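Local structure of AHL synthase (Burkholderia glumae, 3P2H) at residues A126-A131 / Q182-L187. The protein probably makes an N-acyl-homoserine lactone quorum-sensing signal from S-adenosyl-L-methionine and a fatty acyl group carried on acyl carrier protein. The protein carries 3 engineered substitutions. Sequence-based numbering, arbitrary orientation.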
loop_
_atom_site.group_PDB
_atom_site.type_symbol
_atom_site.label_atom_id
_atom_site.label_comp_id
_atom_site.label_asym_id
_atom_site.label_seq_id
_atom_site.Cartn_x
_atom_site.Cartn_y
_atom_site.Cartn_z
ATOM N N ALA A 126 0.067 -6.984 -7.715
ATOM C CA ALA A 126 -1.122 -7.550 -7.080
ATOM C C ALA A 126 -2.068 -6.440 -6.643
ATOM O O ALA A 126 -3.269 -6.501 -6.893
ATOM C CB ALA A 126 -0.718 -8.400 -5.874
ATOM N N ALA A 127 -1.519 -5.425 -5.985
ATOM C CA ALA A 127 -2.316 -4.296 -5.521
ATOM C C ALA A 127 -3.011 -3.608 -6.692
ATOM O O ALA A 127 -4.225 -3.402 -6.674
ATOM C CB ALA A 127 -1.425 -3.302 -4.786
ATOM N N VAL A 128 -2.239 -3.251 -7.713
ATOM C CA VAL A 128 -2.809 -2.586 -8.881
ATOM C C VAL A 128 -3.924 -3.412 -9.517
ATOM O O VAL A 128 -5.019 -2.910 -9.751
ATOM C CB VAL A 128 -1.720 -2.299 -9.939
ATOM C CG1 VAL A 128 -2.359 -1.807 -11.240
ATOM C CG2 VAL A 128 -0.748 -1.247 -9.396
ATOM N N GLU A 129 -3.635 -4.680 -9.780
ATOM C CA GLU A 129 -4.592 -5.595 -10.385
ATOM C C GLU A 129 -5.900 -5.594 -9.599
ATOM O O GLU A 129 -6.983 -5.415 -10.167
ATOM C CB GLU A 129 -3.998 -6.999 -10.402
ATOM C CG GLU A 129 -4.716 -7.985 -11.289
ATOM C CD GLU A 129 -3.952 -9.283 -11.403
ATOM O OE1 GLU A 129 -3.846 -9.808 -12.534
ATOM O OE2 GLU A 129 -3.455 -9.782 -10.363
ATOM N N CYS A 130 -5.792 -5.786 -8.290
ATOM C CA CYS A 130 -6.966 -5.803 -7.427
ATOM C C CYS A 130 -7.755 -4.494 -7.504
ATOM O O CYS A 130 -8.957 -4.498 -7.769
ATOM C CB CYS A 130 -6.549 -6.059 -5.979
ATOM S SG CYS A 130 -7.909 -5.866 -4.801
ATOM N N ALA A 131 -7.070 -3.377 -7.286
ATOM C CA ALA A 131 -7.711 -2.066 -7.319
ATOM C C ALA A 131 -8.400 -1.805 -8.648
ATOM O O ALA A 131 -9.510 -1.270 -8.687
ATOM C CB ALA A 131 -6.679 -0.974 -7.044
ATOM N N GLN A 182 0.828 2.196 -19.481
ATOM C CA GLN A 182 2.211 2.127 -19.022
ATOM C C GLN A 182 2.358 1.323 -17.733
ATOM O O GLN A 182 3.195 0.425 -17.639
ATOM C CB GLN A 182 2.762 3.535 -18.783
ATOM C CG GLN A 182 4.251 3.552 -18.468
ATOM C CD GLN A 182 4.754 4.932 -18.072
ATOM O OE1 GLN A 182 4.454 5.926 -18.727
ATOM N NE2 GLN A 182 5.527 4.991 -17.000
ATOM N N THR A 183 1.558 1.676 -16.734
ATOM C CA THR A 183 1.595 1.000 -15.442
ATOM C C THR A 183 1.255 -0.478 -15.580
ATOM O O THR A 183 1.945 -1.334 -15.030
ATOM C CB THR A 183 0.615 1.658 -14.450
ATOM O OG1 THR A 183 1.125 2.941 -14.057
ATOM C CG2 THR A 183 0.429 0.772 -13.208
ATOM N N LEU A 184 0.193 -0.774 -16.318
ATOM C CA LEU A 184 -0.222 -2.157 -16.522
ATOM C C LEU A 184 0.879 -2.959 -17.220
ATOM O O LEU A 184 1.234 -4.053 -16.784
ATOM C CB LEU A 184 -1.518 -2.201 -17.342
ATOM C CG LEU A 184 -2.763 -1.577 -16.694
ATOM C CD1 LEU A 184 -3.921 -1.548 -17.680
ATOM C CD2 LEU A 184 -3.142 -2.370 -15.451
ATOM N N ALA A 185 1.426 -2.413 -18.304
ATOM C CA ALA A 185 2.483 -3.099 -19.040
ATOM C C ALA A 185 3.706 -3.326 -18.164
ATOM O O ALA A 185 4.287 -4.407 -18.166
ATOM C CB ALA A 185 2.870 -2.295 -20.276
ATOM N N ALA A 186 4.102 -2.305 -17.411
ATOM C CA ALA A 186 5.268 -2.419 -16.541
ATOM C C ALA A 186 5.102 -3.513 -15.485
ATOM O O ALA A 186 6.087 -4.079 -15.010
ATOM C CB ALA A 186 5.537 -1.088 -15.862
ATOM N N LEU A 187 3.856 -3.805 -15.125
ATOM C CA LEU A 187 3.563 -4.811 -14.109
ATOM C C LEU A 187 3.121 -6.149 -14.696
ATOM O O LEU A 187 2.774 -7.063 -13.956
ATOM C CB LEU A 187 2.481 -4.287 -13.158
ATOM C CG LEU A 187 2.861 -3.011 -12.398
ATOM C CD1 LEU A 187 1.648 -2.431 -11.687
ATOM C CD2 LEU A 187 3.973 -3.328 -11.418
#
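Val128 points from helix 120-133 at segment 182-187 and meets three of its side chains: Thr183, Leu184 and Leu187. Val128 CB already lies against Leu187, 3.8 Å from Leu187 CD1. Beyond CB the side chain forks. The CG2 branch is anti to the carbonyl carbon, and Val128 CG2 makes the closest approach, 3.5 Å to Leu187 CD1. The CG1 branch is anti to the backbone N (chi1 171°). Its methyl, Val128 CG1, is 4.1 Å from the same Leu187 CD1 and also faces two further groups. Val128 CG1 is 4.3 Å from Thr183 CG2 and 4.3 Å from Leu184 CD2. One methyl of Leu187 thus touches CB and both branches of the valine, and the two side chains cross at about a right angle. The CB of Leu184 does not face the other helix, but the end of its side chain swings in to meet Val128 CG1.

Thr183 gives its methyl to this contact and keeps its polar end elsewhere. Its OG1 is hydrogen-bonded to Asp178 O and His157 N, so the buried hydroxyl is satisfied. All four touching residues are buried, and the contact between them is wholly apolar. Val128 also touches Leu139 on strand 138-144 and Leu189 in the loop after the short helix.

The closest CA atoms, those of Val128 and Leu184, are 8.1 Å apart. The contact joins a helix lying on the mixed sheet to the helix that follows strand 170-178, in the acetyltransferase-like fold of the autoinducer synthases.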